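Local coordinates for protein GH5 (Bacteroidetes bacterium AC2a, PDB 4YHE) that probably hydrolyses beta-1,4-glucosidic bonds of cellulose as a family 5 glycoside hydrolase linked with a polysaccharide utilization locus, at residues Glu271-Met276 with Leu311-Tyr316. Numbering follows the deposited sequence.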
ATOM      1  N   GLU A 271       8.956  11.492 -17.181  1.00 20.07           N
ATOM      2  CA  GLU A 271      10.356  11.324 -16.802  1.00 22.69           C
ATOM      3  C   GLU A 271      10.524  11.282 -15.277  1.00 20.62           C
ATOM      4  O   GLU A 271      11.269  10.464 -14.729  1.00 19.60           O
ATOM      5  CB  GLU A 271      11.220  12.470 -17.353  1.00 26.80           C
ATOM      6  CG  GLU A 271      11.443  12.414 -18.851  1.00 34.16           C
ATOM      7  CD  GLU A 271      12.419  13.490 -19.341  1.00 43.09           C
ATOM      8  OE1 GLU A 271      12.534  14.561 -18.679  1.00 47.35           O
ATOM      9  OE2 GLU A 271      13.066  13.258 -20.398  1.00 49.25           O
ATOM     10  N   ALA A 272       9.836  12.176 -14.595  1.00 19.18           N
ATOM     11  CA  ALA A 272       9.897  12.181 -13.129  1.00 18.79           C
ATOM     12  C   ALA A 272       9.436  10.846 -12.532  1.00 17.03           C
ATOM     13  O   ALA A 272      10.087  10.288 -11.669  1.00 17.56           O
ATOM     14  CB  ALA A 272       9.071  13.312 -12.601  1.00 18.40           C
ATOM     15  N   TYR A 273       8.316  10.330 -13.016  1.00 17.41           N
ATOM     16  CA  TYR A 273       7.744   9.125 -12.432  1.00 17.22           C
ATOM     17  C   TYR A 273       8.659   7.935 -12.706  1.00 16.89           C
ATOM     18  O   TYR A 273       8.964   7.153 -11.814  1.00 16.24           O
ATOM     19  CB  TYR A 273       6.301   8.897 -12.926  1.00 16.60           C
ATOM     20  CG  TYR A 273       5.486   7.983 -12.014  1.00 15.35           C
ATOM     21  CD1 TYR A 273       5.750   6.636 -11.941  1.00 16.24           C
ATOM     22  CD2 TYR A 273       4.486   8.494 -11.180  1.00 15.71           C
ATOM     23  CE1 TYR A 273       5.021   5.793 -11.101  1.00 15.68           C
ATOM     24  CE2 TYR A 273       3.757   7.674 -10.340  1.00 15.39           C
ATOM     25  CZ  TYR A 273       4.034   6.310 -10.299  1.00 15.76           C
ATOM     26  OH  TYR A 273       3.324   5.473  -9.443  1.00 17.21           O
ATOM     27  N   VAL A 274       9.154   7.828 -13.932  1.00 16.81           N
ATOM     28  CA  VAL A 274      10.118   6.795 -14.260  1.00 17.26           C
ATOM     29  C   VAL A 274      11.399   6.884 -13.459  1.00 17.08           C
ATOM     30  O   VAL A 274      11.950   5.845 -13.033  1.00 16.65           O
ATOM     31  CB  VAL A 274      10.388   6.751 -15.793  1.00 17.71           C
ATOM     32  CG1 VAL A 274      11.505   5.792 -16.096  1.00 18.39           C
ATOM     33  CG2 VAL A 274       9.107   6.354 -16.533  1.00 17.48           C
ATOM     34  N   GLY A 275      11.848   8.112 -13.180  1.00 17.84           N
ATOM     35  CA  GLY A 275      13.052   8.307 -12.387  1.00 17.53           C
ATOM     36  C   GLY A 275      12.874   7.667 -11.013  1.00 17.23           C
ATOM     37  O   GLY A 275      13.759   6.981 -10.502  1.00 16.74           O
ATOM     38  N   MET A 276      11.704   7.895 -10.412  1.00 17.87           N
ATOM     39  CA  MET A 276      11.414   7.375  -9.099  1.00 17.34           C
ATOM     40  C   MET A 276      11.434   5.862  -9.142  1.00 16.34           C
ATOM     41  O   MET A 276      12.009   5.203  -8.284  1.00 15.49           O
ATOM     42  CB  MET A 276      10.068   7.898  -8.619  1.00 18.96           C
ATOM     43  CG  MET A 276       9.666   7.338  -7.273  1.00 20.67           C
ATOM     44  SD  MET A 276       8.671   5.846  -7.489  1.00 23.63           S
ATOM     45  CE  MET A 276       7.141   6.670  -7.974  1.00 22.15           C
ATOM     46  N   LEU A 311      -6.499   7.554 -17.456  1.00 16.91           N
ATOM     47  CA  LEU A 311      -6.273   6.233 -18.030  1.00 18.44           C
ATOM     48  C   LEU A 311      -4.877   6.135 -18.624  1.00 17.43           C
ATOM     49  O   LEU A 311      -4.215   5.129 -18.428  1.00 16.31           O
ATOM     50  CB  LEU A 311      -7.339   5.878 -19.078  1.00 18.66           C
ATOM     51  CG  LEU A 311      -8.789   5.883 -18.636  1.00 20.81           C
ATOM     52  CD1 LEU A 311      -9.718   5.343 -19.734  1.00 21.62           C
ATOM     53  CD2 LEU A 311      -8.972   5.023 -17.398  1.00 20.77           C
ATOM     54  N   TYR A 312      -4.443   7.192 -19.316  1.00 17.34           N
ATOM     55  CA  TYR A 312      -3.072   7.319 -19.826  1.00 17.21           C
ATOM     56  C   TYR A 312      -2.066   7.204 -18.700  1.00 16.37           C
ATOM     57  O   TYR A 312      -1.120   6.467 -18.787  1.00 15.62           O
ATOM     58  CB  TYR A 312      -2.870   8.646 -20.586  1.00 17.58           C
ATOM     59  CG  TYR A 312      -1.441   8.911 -20.952  1.00 17.81           C
ATOM     60  CD1 TYR A 312      -0.807   8.149 -21.947  1.00 17.93           C
ATOM     61  CD2 TYR A 312      -0.702   9.912 -20.324  1.00 16.99           C
ATOM     62  CE1 TYR A 312       0.509   8.362 -22.276  1.00 17.95           C
ATOM     63  CE2 TYR A 312       0.615  10.152 -20.676  1.00 18.06           C
ATOM     64  CZ  TYR A 312       1.217   9.367 -21.655  1.00 18.18           C
ATOM     65  OH  TYR A 312       2.508   9.555 -22.025  1.00 19.79           O
ATOM     66  N   TYR A 313      -2.290   7.934 -17.615  1.00 16.29           N
ATOM     67  CA  TYR A 313      -1.428   7.799 -16.447  1.00 15.33           C
ATOM     68  C   TYR A 313      -1.295   6.356 -15.963  1.00 14.59           C
ATOM     69  O   TYR A 313      -0.186   5.880 -15.767  1.00 14.84           O
ATOM     70  CB  TYR A 313      -1.968   8.738 -15.381  1.00 16.28           C
ATOM     71  CG  TYR A 313      -1.342   8.691 -14.020  1.00 16.66           C
ATOM     72  CD1 TYR A 313      -0.183   9.420 -13.730  1.00 17.94           C
ATOM     73  CD2 TYR A 313      -1.953   8.015 -12.989  1.00 15.81           C
ATOM     74  CE1 TYR A 313       0.343   9.455 -12.444  1.00 16.69           C
ATOM     75  CE2 TYR A 313      -1.431   8.041 -11.703  1.00 16.02           C
ATOM     76  CZ  TYR A 313      -0.283   8.751 -11.435  1.00 15.95           C
ATOM     77  OH  TYR A 313       0.215   8.779 -10.163  1.00 14.95           O
ATOM     78  N   PHE A 314      -2.411   5.627 -15.835  1.00 14.99           N
ATOM     79  CA  PHE A 314      -2.377   4.272 -15.407  1.00 14.68           C
ATOM     80  C   PHE A 314      -1.619   3.393 -16.426  1.00 14.22           C
ATOM     81  O   PHE A 314      -0.781   2.610 -16.057  1.00 12.75           O
ATOM     82  CB  PHE A 314      -3.805   3.725 -15.194  1.00 15.45           C
ATOM     83  CG  PHE A 314      -4.565   4.337 -14.000  1.00 14.40           C
ATOM     84  CD1 PHE A 314      -3.918   4.804 -12.881  1.00 16.06           C
ATOM     85  CD2 PHE A 314      -5.935   4.405 -14.028  1.00 15.32           C
ATOM     86  CE1 PHE A 314      -4.630   5.341 -11.813  1.00 16.02           C
ATOM     87  CE2 PHE A 314      -6.658   4.903 -12.968  1.00 16.08           C
ATOM     88  CZ  PHE A 314      -6.002   5.376 -11.854  1.00 15.70           C
ATOM     89  N   ARG A 315      -1.933   3.515 -17.707  1.00 14.82           N
ATOM     90  CA  ARG A 315      -1.235   2.687 -18.668  1.00 16.03           C
ATOM     91  C   ARG A 315       0.257   2.900 -18.589  1.00 16.00           C
ATOM     92  O   ARG A 315       1.027   1.955 -18.505  1.00 17.03           O
ATOM     93  CB  ARG A 315      -1.704   2.973 -20.079  1.00 16.83           C
ATOM     94  CG  ARG A 315      -3.110   2.541 -20.368  1.00 18.67           C
ATOM     95  CD  ARG A 315      -3.318   2.456 -21.892  1.00 20.76           C
ATOM     96  NE  ARG A 315      -3.139   3.759 -22.563  1.00 22.90           N
ATOM     97  CZ  ARG A 315      -4.029   4.747 -22.559  1.00 23.11           C
ATOM     98  NH1 ARG A 315      -5.192   4.611 -21.927  1.00 24.80           N
ATOM     99  NH2 ARG A 315      -3.759   5.879 -23.202  1.00 23.30           N
ATOM    100  N   TYR A 316       0.665   4.151 -18.594  1.00 17.96           N
ATOM    101  CA  TYR A 316       2.095   4.476 -18.612  1.00 17.87           C
ATOM    102  C   TYR A 316       2.820   3.993 -17.345  1.00 17.71           C
ATOM    103  O   TYR A 316       3.821   3.279 -17.425  1.00 15.70           O
ATOM    104  CB  TYR A 316       2.283   5.974 -18.801  1.00 18.22           C
ATOM    105  CG  TYR A 316       3.693   6.370 -19.155  1.00 18.80           C
ATOM    106  CD1 TYR A 316       4.113   6.401 -20.493  1.00 18.45           C
ATOM    107  CD2 TYR A 316       4.627   6.693 -18.174  1.00 19.33           C
ATOM    108  CE1 TYR A 316       5.415   6.696 -20.821  1.00 18.06           C
ATOM    109  CE2 TYR A 316       5.943   7.023 -18.505  1.00 19.23           C
ATOM    110  CZ  TYR A 316       6.320   7.040 -19.841  1.00 19.09           C
ATOM    111  OH  TYR A 316       7.597   7.385 -20.209  1.00 20.10           O
TER
HETATM  112  O   HOH W   1       0.803   6.421  -8.741  1.00 18.13           O
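Tyr273 and Tyr313 meet at the hydroxyl end of Tyr313, whose OH lies 3.7 Å from Tyr273 CE2. The two side chains cross at about a right angle. Their ring planes are turned 85° apart, with centroids 6.0 Å from each other. One water bridges the two phenols. It lies 2.8 Å from Tyr273 OH and gives a hydrogen bond to Tyr313 OH, also at 2.8 Å. Tyr313 OH also hydrogen-bonds to the backbone carbonyl oxygen of Asp244, and Trp257 and Tyr248 pack edge-to-face with its ring. These neighbours probably restrict the phenol. Next to this polar link is an apolar touch: Val274 CG2 comes obliquely to the Tyr316 ring, 3.8 Å from CE2. With CG1 anti to the backbone N (chi1 173°), CG2 takes the place beside that N and is the methyl that reaches the Tyr316 ring. Further out, Met276 CE sits over one face of the Tyr273 ring, 3.8 Å above its plane and displaced toward the rim. Ile317 and Met321 of helix 304-323 also touch Tyr273, and Leu377 packs on Tyr316. The three tyrosines and Val274 thus join helix 270-285, which precedes strand 291-296, to helix 304-323, which follows it. Such packing of successive outer helices is characteristic of the (beta/alpha)8 TIM barrel of family 5 glycoside hydrolases.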